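Local coordinates for protein 6-phosphogluconate dehydrogenase, NAD-binding (Geobacter metallireducens, PDB 3PEF) that binds NADP+ and, as a beta-hydroxyacid dehydrogenase, probably reduces succinic semialdehyde to gamma-hydroxybutyrate, at residues Q2-I7 and A23-T28; T101-G106 and G162-G167; M176-M181 and N213-L218; E263-A268 and S279-T284. The protein carries 2 engineered substitutions. All blocks are in the same frame, centred on the assembly; numbering follows the deposited sequence.

Contact 1: residues Q2-I7 and A23-T28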
loop_
_atom_site.group_PDB
_atom_site.type_symbol
_atom_site.label_atom_id
_atom_site.label_comp_id
_atom_site.label_asym_id
_atom_site.label_seq_id
_atom_site.Cartn_x
_atom_site.Cartn_y
_atom_site.Cartn_z
ATOM N N GLN A 2 -10.043 46.219 19.327
ATOM C CA GLN A 2 -10.831 45.042 18.967
ATOM C C GLN A 2 -11.015 44.016 20.086
ATOM O O GLN A 2 -10.076 43.692 20.807
ATOM C CB GLN A 2 -10.146 44.335 17.793
ATOM C CG GLN A 2 -10.458 44.898 16.424
ATOM C CD GLN A 2 -11.521 44.085 15.714
ATOM O OE1 GLN A 2 -11.652 44.140 14.492
ATOM N NE2 GLN A 2 -12.283 43.312 16.484
ATOM N N LYS A 3 -12.225 43.479 20.198
ATOM C CA LYS A 3 -12.511 42.406 21.149
ATOM C C LYS A 3 -12.703 41.077 20.422
ATOM O O LYS A 3 -13.554 40.981 19.535
ATOM C CB LYS A 3 -13.764 42.762 21.944
ATOM C CG LYS A 3 -14.136 41.786 23.042
ATOM C CD LYS A 3 -15.294 42.367 23.864
ATOM C CE LYS A 3 -15.792 41.403 24.926
ATOM N NZ LYS A 3 -14.773 41.154 25.973
ATOM N N PHE A 4 -11.908 40.066 20.792
ATOM C CA PHE A 4 -12.015 38.713 20.227
ATOM C C PHE A 4 -12.151 37.628 21.296
ATOM O O PHE A 4 -11.545 37.721 22.363
ATOM C CB PHE A 4 -10.779 38.355 19.387
ATOM C CG PHE A 4 -10.599 39.197 18.156
ATOM C CD1 PHE A 4 -11.520 39.136 17.118
ATOM C CD2 PHE A 4 -9.484 40.007 18.012
ATOM C CE1 PHE A 4 -11.347 39.891 15.961
ATOM C CE2 PHE A 4 -9.299 40.778 16.849
ATOM C CZ PHE A 4 -10.234 40.722 15.836
ATOM N N GLY A 5 -12.924 36.589 20.988
ATOM C CA GLY A 5 -12.938 35.377 21.794
ATOM C C GLY A 5 -11.934 34.365 21.251
ATOM O O GLY A 5 -11.657 34.344 20.049
ATOM N N PHE A 6 -11.369 33.527 22.117
ATOM C CA PHE A 6 -10.522 32.443 21.626
ATOM C C PHE A 6 -10.714 31.162 22.432
ATOM O O PHE A 6 -10.610 31.143 23.660
ATOM C CB PHE A 6 -9.040 32.840 21.542
ATOM C CG PHE A 6 -8.267 32.090 20.468
ATOM C CD1 PHE A 6 -7.768 32.762 19.352
ATOM C CD2 PHE A 6 -8.042 30.722 20.576
ATOM C CE1 PHE A 6 -7.059 32.090 18.360
ATOM C CE2 PHE A 6 -7.350 30.029 19.582
ATOM C CZ PHE A 6 -6.846 30.710 18.472
ATOM N N ILE A 7 -10.982 30.088 21.705
ATOM C CA ILE A 7 -11.313 28.800 22.275
ATOM C C ILE A 7 -10.321 27.767 21.782
ATOM O O ILE A 7 -10.183 27.555 20.581
ATOM C CB ILE A 7 -12.730 28.388 21.833
ATOM C CG1 ILE A 7 -13.765 29.185 22.642
ATOM C CG2 ILE A 7 -12.923 26.887 21.967
ATOM C CD1 ILE A 7 -15.180 29.022 22.177
ATOM N N ALA A 23 -1.084 42.251 19.962
ATOM C CA ALA A 23 -1.526 43.277 19.018
ATOM C C ALA A 23 -2.445 44.294 19.666
ATOM O O ALA A 23 -2.947 45.202 19.001
ATOM C CB ALA A 23 -2.233 42.634 17.830
ATOM N N GLY A 24 -2.710 44.122 20.954
ATOM C CA GLY A 24 -3.499 45.103 21.679
ATOM C C GLY A 24 -4.987 44.800 21.691
ATOM O O GLY A 24 -5.773 45.608 22.171
ATOM N N CYS A 25 -5.379 43.641 21.169
ATOM C CA CYS A 25 -6.774 43.230 21.252
ATOM C C CYS A 25 -7.175 42.914 22.681
ATOM O O CYS A 25 -6.346 42.581 23.520
ATOM C CB CYS A 25 -7.037 42.000 20.392
ATOM S SG CYS A 25 -6.743 42.259 18.627
ATOM N N SER A 26 -8.464 43.039 22.944
ATOM C CA SER A 26 -9.047 42.591 24.189
ATOM C C SER A 26 -9.534 41.161 23.934
ATOM O O SER A 26 -10.443 40.960 23.138
ATOM C CB SER A 26 -10.196 43.531 24.569
ATOM O OG SER A 26 -11.006 42.977 25.580
ATOM N N VAL A 27 -8.907 40.172 24.576
ATOM C CA VAL A 27 -9.162 38.760 24.253
ATOM C C VAL A 27 -9.719 37.978 25.458
ATOM O O VAL A 27 -9.139 37.999 26.554
ATOM C CB VAL A 27 -7.874 38.054 23.716
ATOM C CG1 VAL A 27 -8.185 36.659 23.223
ATOM C CG2 VAL A 27 -7.238 38.861 22.570
ATOM N N THR A 28 -10.856 37.323 25.243
ATOM C CA THR A 28 -11.501 36.442 26.228
ATOM C C THR A 28 -11.195 35.012 25.783
ATOM O O THR A 28 -11.418 34.656 24.620
ATOM C CB THR A 28 -13.049 36.656 26.268
ATOM O OG1 THR A 28 -13.351 38.002 26.656
ATOM C CG2 THR A 28 -13.723 35.692 27.240
#
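Strands 3-7 and 26-28 run parallel, Lys-3, Phe-4 and Gly-5 pairing with Ser-26, Val-27 and Thr-28, and their short axes make an angle of 31°. Four hydrogen bonds form the ladder: Ser-26 N gives to Gln-2 O at 2.8 Å, Phe-4 N to Ser-26 O at 2.9 Å, Thr-28 N to Phe-4 O at 3.0 Å and Phe-6 N to Thr-28 O at 2.7 Å. Phe-4 thus bonds on both sides of Val-27. Just ahead of the second strand, Cys-25 brings SG to the rim of the Phe-4 ring, 3.4 Å from CE2 and close to the ring plane, an edge-on sulfur-aromatic contact. Its SG lies beside the backbone N (chi1 -62°), which leads the sulfur across to the ring. Lys-3, Ser-26 and Thr-28 lie on one face of the sheet, opposite Phe-4 and Val-27; the lysine chain runs extended and bends only at its end, leaving NZ 3.5 Å from Thr-28 OG1, near but not bonded, for that hydroxyl makes a weak hydrogen bond with Glu-46. Phe-6 CB meets Val-27 CG1 more loosely, at 4.3 Å. This is the first beta-alpha-beta crossover of a Rossmann domain: helix 11-22 ends in a Schellman motif at Gly-24 and packs against Val-27 and Phe-6, while strand 60-63 continues the sheet beyond strand 3-7.

Contact 2: residues T101-G106 and G162-G167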
loop_
_atom_site.group_PDB
_atom_site.type_symbol
_atom_site.label_atom_id
_atom_site.label_comp_id
_atom_site.label_asym_id
_atom_site.label_seq_id
_atom_site.Cartn_x
_atom_site.Cartn_y
_atom_site.Cartn_z
ATOM N N THR A 101 -18.317 18.019 9.049
ATOM C CA THR A 101 -18.325 18.548 10.406
ATOM C C THR A 101 -18.465 20.068 10.423
ATOM O O THR A 101 -19.319 20.607 11.121
ATOM C CB THR A 101 -17.059 18.154 11.166
ATOM O OG1 THR A 101 -17.066 16.741 11.358
ATOM C CG2 THR A 101 -17.002 18.856 12.505
ATOM N N SER A 102 -17.638 20.765 9.653
ATOM C CA SER A 102 -17.703 22.219 9.679
ATOM C C SER A 102 -19.051 22.729 9.149
ATOM O O SER A 102 -19.597 23.705 9.662
ATOM C CB SER A 102 -16.536 22.843 8.922
ATOM O OG SER A 102 -16.637 22.557 7.548
ATOM N N GLN A 103 -19.611 22.052 8.150
ATOM C CA GLN A 103 -20.916 22.459 7.627
ATOM C C GLN A 103 -22.024 22.281 8.678
ATOM O O GLN A 103 -22.895 23.139 8.833
ATOM C CB GLN A 103 -21.247 21.685 6.345
ATOM C CG GLN A 103 -20.356 22.042 5.164
ATOM C CD GLN A 103 -20.513 21.075 3.996
ATOM O OE1 GLN A 103 -20.920 19.931 4.171
ATOM N NE2 GLN A 103 -20.189 21.540 2.799
ATOM N N ARG A 104 -21.966 21.154 9.382
ATOM C CA ARG A 104 -22.873 20.814 10.474
ATOM C C ARG A 104 -22.871 21.922 11.531
ATOM O O ARG A 104 -23.917 22.430 11.962
ATOM C CB ARG A 104 -22.365 19.505 11.090
ATOM C CG ARG A 104 -23.289 18.749 12.024
ATOM C CD ARG A 104 -22.655 17.386 12.380
ATOM N NE ARG A 104 -22.572 16.514 11.207
ATOM C CZ ARG A 104 -21.497 15.827 10.826
ATOM N NH1 ARG A 104 -20.368 15.884 11.522
ATOM N NH2 ARG A 104 -21.556 15.074 9.737
ATOM N N ILE A 105 -21.667 22.278 11.967
ATOM C CA ILE A 105 -21.512 23.318 12.954
ATOM C C ILE A 105 -22.067 24.652 12.447
ATOM O O ILE A 105 -22.843 25.328 13.136
ATOM C CB ILE A 105 -20.028 23.483 13.338
ATOM C CG1 ILE A 105 -19.580 22.300 14.203
ATOM C CG2 ILE A 105 -19.833 24.781 14.076
ATOM C CD1 ILE A 105 -18.058 22.123 14.256
ATOM N N GLY A 106 -21.661 25.035 11.243
ATOM C CA GLY A 106 -22.111 26.288 10.666
ATOM C C GLY A 106 -23.621 26.393 10.568
ATOM O O GLY A 106 -24.187 27.447 10.839
ATOM N N GLY A 162 -14.878 30.123 -0.789
ATOM C CA GLY A 162 -16.265 29.884 -1.144
ATOM C C GLY A 162 -17.094 29.468 0.050
ATOM O O GLY A 162 -16.876 29.951 1.158
ATOM N N ASP A 163 -18.037 28.562 -0.172
ATOM C CA ASP A 163 -18.940 28.103 0.889
ATOM C C ASP A 163 -18.247 27.180 1.901
ATOM O O ASP A 163 -17.213 26.577 1.605
ATOM C CB ASP A 163 -20.129 27.369 0.274
ATOM C CG ASP A 163 -20.933 28.244 -0.662
ATOM O OD1 ASP A 163 -21.004 29.469 -0.412
ATOM O OD2 ASP A 163 -21.499 27.706 -1.643
ATOM N N VAL A 164 -18.842 27.051 3.080
ATOM C CA VAL A 164 -18.292 26.195 4.128
ATOM C C VAL A 164 -18.039 24.814 3.565
ATOM O O VAL A 164 -18.892 24.248 2.873
ATOM C CB VAL A 164 -19.242 26.082 5.336
ATOM C CG1 VAL A 164 -18.593 25.238 6.455
ATOM C CG2 VAL A 164 -19.608 27.473 5.849
ATOM N N GLY A 165 -16.860 24.271 3.850
ATOM C CA GLY A 165 -16.512 22.960 3.344
ATOM C C GLY A 165 -15.329 23.024 2.408
ATOM O O GLY A 165 -14.501 22.111 2.399
ATOM N N LYS A 166 -15.244 24.110 1.636
ATOM C CA LYS A 166 -14.153 24.318 0.684
ATOM C C LYS A 166 -12.824 24.521 1.414
ATOM O O LYS A 166 -11.786 24.031 0.979
ATOM C CB LYS A 166 -14.440 25.519 -0.230
ATOM C CG LYS A 166 -15.493 25.259 -1.310
ATOM C CD LYS A 166 -14.883 24.556 -2.514
ATOM C CE LYS A 166 -15.936 23.945 -3.446
ATOM N NZ LYS A 166 -16.169 22.488 -3.152
ATOM N N GLY A 167 -12.864 25.247 2.526
ATOM C CA GLY A 167 -11.683 25.420 3.347
ATOM C C GLY A 167 -11.185 24.106 3.935
ATOM O O GLY A 167 -9.981 23.805 3.889
#
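Ser-102 is the first residue of helix segment 101-106 to meet the 162-167 turn, laying its OG 3.5 Å from Val-164 CG1. Its hydroxyl sits between the backbone N and the carbonyl carbon (chi1 67°) and hydrogen-bonds with Pro-99 O and with Glu-118 OE2. The other carboxylate oxygen of Glu-118 bonds with Gly-165 N, so this one acid links the serine to the turn that opens helix 166-194. The backbone also takes part, since Ser-102 O lies 3.7 Å from the same methyl, Val-164 CG1. Next in sequence, Gln-103 makes the direct polar link. Its chain stretches out beyond CG and slides past Val-164 in the opposite sense, with Gln-103 CG 3.9 Å from Val-164 CG1. At its end NE2 donates to Val-164 O over 3.0 Å. The bond is nearly straight at the hydrogen (166°) and lies in the glutamine amide plane, yet it meets the acceptor from a direction tilted 31° out of the carbonyl plane. NE2 also passes 4.0 Å from Gly-165 CA, where the residue, at positive phi, is the N-cap of the long helix and has no side chain to obstruct the amide. Farther along, Ile-105 turns to Phe-116, which Val-164 also touches. Helix 99-111 is thus held between helix 68-76, which Thr-101 and Ile-105 pack against, and the turn leading into helix 166-194, with Phe-116 and Glu-118 of strand 115-122 reaching both helix 99-111 and that turn.

Contact 3: residues M176-M181 and N213-L218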
loop_
_atom_site.group_PDB
_atom_site.type_symbol
_atom_site.label_atom_id
_atom_site.label_comp_id
_atom_site.label_asym_id
_atom_site.label_seq_id
_atom_site.Cartn_x
_atom_site.Cartn_y
_atom_site.Cartn_z
ATOM N N MET A 176 -2.622 16.080 3.188
ATOM C CA MET A 176 -2.455 14.721 2.715
ATOM C C MET A 176 -1.141 14.583 1.955
ATOM O O MET A 176 -0.393 13.636 2.178
ATOM C CB MET A 176 -3.606 14.313 1.804
ATOM C CG MET A 176 -3.561 12.831 1.462
ATOM S SD MET A 176 -4.815 12.422 0.223
ATOM C CE MET A 176 -4.050 13.121 -1.244
ATOM N N VAL A 177 -0.875 15.536 1.062
ATOM C CA VAL A 177 0.380 15.575 0.312
ATOM C C VAL A 177 1.578 15.706 1.250
ATOM O O VAL A 177 2.584 15.028 1.092
ATOM C CB VAL A 177 0.392 16.762 -0.672
ATOM C CG1 VAL A 177 1.761 16.897 -1.308
ATOM C CG2 VAL A 177 -0.675 16.558 -1.746
ATOM N N MET A 178 1.453 16.582 2.237
ATOM C CA MET A 178 2.510 16.777 3.221
ATOM C C MET A 178 2.800 15.508 4.037
ATOM O O MET A 178 3.956 15.207 4.340
ATOM C CB MET A 178 2.157 17.927 4.156
ATOM C CG MET A 178 3.299 18.306 5.121
ATOM S SD MET A 178 2.800 19.480 6.396
ATOM C CE MET A 178 1.628 18.475 7.331
ATOM N N GLY A 179 1.752 14.767 4.386
ATOM C CA GLY A 179 1.920 13.531 5.130
ATOM C C GLY A 179 2.618 12.460 4.304
ATOM O O GLY A 179 3.536 11.795 4.786
ATOM N N GLY A 180 2.172 12.277 3.061
ATOM C CA GLY A 180 2.820 11.334 2.169
ATOM C C GLY A 180 4.264 11.719 1.919
ATOM O O GLY A 180 5.160 10.863 1.927
ATOM N N MET A 181 4.524 13.007 1.702
ATOM C CA MET A 181 5.911 13.378 1.439
ATOM C C MET A 181 6.828 13.191 2.650
ATOM O O MET A 181 7.970 12.781 2.482
ATOM C CB MET A 181 6.079 14.723 0.696
ATOM C CG MET A 181 5.774 15.982 1.438
ATOM S SD MET A 181 5.619 17.368 0.246
ATOM C CE MET A 181 7.327 17.896 0.086
ATOM N N ASN A 213 12.839 21.800 -0.237
ATOM C CA ASN A 213 11.743 22.569 0.370
ATOM C C ASN A 213 12.057 22.849 1.826
ATOM O O ASN A 213 12.855 22.139 2.427
ATOM C CB ASN A 213 10.375 21.869 0.208
ATOM C CG ASN A 213 10.305 20.488 0.905
ATOM O OD1 ASN A 213 10.046 20.388 2.114
ATOM N ND2 ASN A 213 10.512 19.428 0.135
ATOM N N PRO A 214 11.448 23.899 2.393
ATOM C CA PRO A 214 11.672 24.253 3.801
ATOM C C PRO A 214 11.361 23.104 4.768
ATOM O O PRO A 214 12.107 22.924 5.730
ATOM C CB PRO A 214 10.711 25.427 4.028
ATOM C CG PRO A 214 10.515 26.014 2.650
ATOM C CD PRO A 214 10.518 24.827 1.728
ATOM N N MET A 215 10.302 22.332 4.524
ATOM C CA MET A 215 9.999 21.190 5.410
ATOM C C MET A 215 11.146 20.168 5.468
ATOM O O MET A 215 11.601 19.796 6.565
ATOM C CB MET A 215 8.690 20.496 5.026
ATOM C CG MET A 215 8.281 19.386 6.019
ATOM S SD MET A 215 6.772 18.507 5.522
ATOM C CE MET A 215 7.389 17.525 4.157
ATOM N N PHE A 216 11.621 19.718 4.307
ATOM C CA PHE A 216 12.702 18.733 4.288
ATOM C C PHE A 216 13.916 19.341 4.975
ATOM O O PHE A 216 14.633 18.663 5.708
ATOM C CB PHE A 216 13.094 18.300 2.861
ATOM C CG PHE A 216 12.148 17.302 2.222
ATOM C CD1 PHE A 216 12.450 16.752 0.975
ATOM C CD2 PHE A 216 10.956 16.922 2.854
ATOM C CE1 PHE A 216 11.581 15.833 0.356
ATOM C CE2 PHE A 216 10.087 15.997 2.258
ATOM C CZ PHE A 216 10.407 15.450 1.003
ATOM N N ALA A 217 14.149 20.621 4.730
ATOM C CA ALA A 217 15.352 21.255 5.247
ATOM C C ALA A 217 15.301 21.317 6.775
ATOM O O ALA A 217 16.266 20.960 7.449
ATOM C CB ALA A 217 15.531 22.651 4.636
ATOM N N LEU A 218 14.171 21.766 7.313
ATOM C CA LEU A 218 13.983 21.820 8.764
ATOM C C LEU A 218 13.926 20.427 9.409
ATOM O O LEU A 218 14.666 20.139 10.350
ATOM C CB LEU A 218 12.716 22.613 9.127
ATOM C CG LEU A 218 12.374 22.575 10.622
ATOM C CD1 LEU A 218 13.444 23.318 11.437
ATOM C CD2 LEU A 218 10.990 23.148 10.882
#
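Met-181 and Met-215 cross obliquely between the helix segments 176-181 and 214-218, whose short axes stay 12.0 Å apart, so long side chains have to fill the interval. Met-215 extends straight from its helix and turns only at chi3, setting its CE 3.5 Å from Met-181 CG and its SD 3.5 Å from Met-178 CG. The two sulfurs, Met-178 SD and Met-215 SD, are 4.2 Å apart. Met-181 takes the less common first torsion, with CG between the backbone N and the carbonyl carbon (chi1 71°), and this carries its CE toward the start of the other helix. There it approaches Asn-213 from the opposite direction, 3.5 Å from ND2, and lies 4.0 Å from Phe-216 CE2. Asn-213 is the N-cap: its OD1 accepts from Phe-216 N at 2.8 Å, the donor standing above the carbonyl plane. The same fold of the side chain lays ND2 over one face of the Phe-216 ring, 3.3 Å above its plane and offset toward the rim, while ND2 hydrogen-bonds with Met-211 O of its own chain. An alanine at Asn-213 is likely to leave Phe-216 N without its capping acceptor and Met-211 O without its amide mate. Phe-216 also stacks with Phe-185, and Met-178 packs on Met-211 of the second subunit. Between the two segments the contact is therefore mainly van der Waals packing of thioethers, whereas the amide of Asn-213 is used at both ends, OD1 by Phe-216 N and ND2 by Met-211 O.

Contact 4: residues E263-A268 and S279-T284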
loop_
_atom_site.group_PDB
_atom_site.type_symbol
_atom_site.label_atom_id
_atom_site.label_comp_id
_atom_site.label_asym_id
_atom_site.label_seq_id
_atom_site.Cartn_x
_atom_site.Cartn_y
_atom_site.Cartn_z
ATOM N N GLU A 263 -1.608 4.411 7.205
ATOM C CA GLU A 263 -1.292 3.233 7.995
ATOM C C GLU A 263 0.082 3.354 8.686
ATOM O O GLU A 263 0.218 2.993 9.850
ATOM C CB GLU A 263 -1.413 1.957 7.164
ATOM C CG GLU A 263 -2.829 1.771 6.556
ATOM C CD GLU A 263 -3.950 1.853 7.606
ATOM O OE1 GLU A 263 -3.872 1.150 8.645
ATOM O OE2 GLU A 263 -4.918 2.617 7.392
ATOM N N LEU A 264 1.086 3.872 7.979
ATOM C CA LEU A 264 2.409 4.077 8.583
ATOM C C LEU A 264 2.354 5.065 9.764
ATOM O O LEU A 264 3.010 4.865 10.789
ATOM C CB LEU A 264 3.431 4.533 7.529
ATOM C CG LEU A 264 3.624 3.555 6.353
ATOM C CD1 LEU A 264 4.321 4.209 5.160
ATOM C CD2 LEU A 264 4.363 2.299 6.798
ATOM N N PHE A 265 1.577 6.132 9.634
ATOM C CA PHE A 265 1.450 7.043 10.773
ATOM C C PHE A 265 0.752 6.369 11.947
ATOM O O PHE A 265 1.099 6.617 13.108
ATOM C CB PHE A 265 0.802 8.366 10.378
ATOM C CG PHE A 265 1.787 9.343 9.792
ATOM C CD1 PHE A 265 1.865 9.537 8.424
ATOM C CD2 PHE A 265 2.678 10.029 10.618
ATOM C CE1 PHE A 265 2.787 10.435 7.883
ATOM C CE2 PHE A 265 3.613 10.921 10.088
ATOM C CZ PHE A 265 3.664 11.124 8.714
ATOM N N LYS A 266 -0.209 5.498 11.644
ATOM C CA LYS A 266 -0.855 4.708 12.696
ATOM C C LYS A 266 0.170 3.843 13.409
ATOM O O LYS A 266 0.092 3.641 14.629
ATOM C CB LYS A 266 -1.965 3.812 12.133
ATOM C CG LYS A 266 -3.269 4.521 11.749
ATOM C CD LYS A 266 -4.238 3.531 11.068
ATOM C CE LYS A 266 -5.478 4.234 10.521
ATOM N NZ LYS A 266 -6.452 3.281 9.850
ATOM N N GLY A 267 1.119 3.319 12.643
ATOM C CA GLY A 267 2.162 2.490 13.213
ATOM C C GLY A 267 2.993 3.307 14.187
ATOM O O GLY A 267 3.327 2.852 15.290
ATOM N N ALA A 268 3.327 4.526 13.782
ATOM C CA ALA A 268 4.050 5.425 14.666
ATOM C C ALA A 268 3.260 5.732 15.942
ATOM O O ALA A 268 3.848 5.829 17.015
ATOM C CB ALA A 268 4.454 6.719 13.941
ATOM N N SER A 279 7.397 14.153 12.328
ATOM C CA SER A 279 8.621 13.597 11.752
ATOM C C SER A 279 9.116 12.386 12.535
ATOM O O SER A 279 9.988 11.666 12.062
ATOM C CB SER A 279 9.731 14.649 11.667
ATOM O OG SER A 279 9.903 15.293 12.916
ATOM N N ALA A 280 8.557 12.155 13.725
ATOM C CA ALA A 280 8.910 10.959 14.494
ATOM C C ALA A 280 8.566 9.651 13.774
ATOM O O ALA A 280 9.028 8.576 14.166
ATOM C CB ALA A 280 8.283 10.999 15.915
ATOM N N ILE A 281 7.753 9.730 12.721
ATOM C CA ILE A 281 7.481 8.538 11.923
ATOM C C ILE A 281 8.804 7.902 11.473
ATOM O O ILE A 281 8.885 6.688 11.265
ATOM C CB ILE A 281 6.547 8.833 10.706
ATOM C CG1 ILE A 281 6.087 7.527 10.060
ATOM C CG2 ILE A 281 7.217 9.777 9.723
ATOM C CD1 ILE A 281 5.252 7.682 8.781
ATOM N N PHE A 282 9.851 8.712 11.342
ATOM C CA PHE A 282 11.172 8.182 10.993
ATOM C C PHE A 282 11.630 7.037 11.898
ATOM O O PHE A 282 12.341 6.130 11.454
ATOM C CB PHE A 282 12.233 9.281 11.041
ATOM C CG PHE A 282 13.636 8.776 10.814
ATOM C CD1 PHE A 282 14.112 8.555 9.521
ATOM C CD2 PHE A 282 14.484 8.528 11.885
ATOM C CE1 PHE A 282 15.414 8.094 9.301
ATOM C CE2 PHE A 282 15.789 8.069 11.675
ATOM C CZ PHE A 282 16.253 7.851 10.380
ATOM N N LYS A 283 11.245 7.092 13.169
ATOM C CA LYS A 283 11.724 6.118 14.152
ATOM C C LYS A 283 11.121 4.729 13.976
ATOM O O LYS A 283 11.671 3.744 14.464
ATOM C CB LYS A 283 11.519 6.633 15.588
ATOM C CG LYS A 283 12.493 7.733 15.960
ATOM C CD LYS A 283 12.454 8.050 17.455
ATOM C CE LYS A 283 11.202 8.825 17.847
ATOM N NZ LYS A 283 11.062 8.894 19.332
ATOM N N THR A 284 9.994 4.648 13.272
ATOM C CA THR A 284 9.415 3.355 12.942
ATOM C C THR A 284 10.182 2.697 11.791
ATOM O O THR A 284 10.022 1.503 11.542
ATOM C CB THR A 284 7.943 3.496 12.517
ATOM O OG1 THR A 284 7.875 4.188 11.262
ATOM C CG2 THR A 284 7.155 4.272 13.554
#
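Ile-281 O is gripped twice by Thr-284, from N at 3.1 Å and from OG1 at 2.7 Å, the hydroxyl donating in the carbonyl plane. The backbone bond closes the turn and the hydroxyl bond holds the side-chain rotation, with CG2 directed at helix 256-270. The methyl presses closely on Ala-268, with Thr-284 CG2 3.5 Å from Ala-268 CA. Ile-281 supplies most of the remaining contact. With CG1 opposite the backbone N (chi1 -170°) and the chain extended beyond it, CD1 lies over the centre of the Phe-265 ring, 3.6 Å above the plane and only 4° off the normal, a clear CH-pi contact. The isoleucine chain and the phenylalanine chain meet at about a right angle. Nearer the backbone of the same residue, Ile-281 CB approaches Phe-265 CE2 at 3.7 Å, while CD1 also reaches Leu-264 CB at 3.8 Å. A serine in place of Phe-265 would probably open a gap beside the Ile-281 methyl and leave it without its aromatic face. Met-237 and Leu-241 of helix 234-251 also pack on this ring, and Cys-186 of helix 166-194 touches Ile-281. Apolar packing of this kind fits the all-helical C-terminal domain of beta-hydroxyacid dehydrogenases, here pinning the chain's last turns onto helix 256-270.

How the contacts relate
From the N terminus the four contacts follow one another in series, none nesting in or crossing another. Contact 1 closes the first beta-alpha-beta unit of the nucleotide-binding domain. Contact 2 then spans a loop of 55 residues, tying helix 99-111 to the entry of helix 166-194, the long helix that leads into the C-terminal domain. Contact 3 closes a loop of 31 residues, mostly helix, joining a later part of that helix to helix 214-224, and contact 4 a short one of 10, fastening the C-terminal turns to helix 256-270. Contacts 3 and 4 touch, Gly-179 O lying 3.5 Å from Phe-265 CE1, whereas contacts 1 and 4 are about 37 Å apart between centres, on opposite sides of the chain's centre.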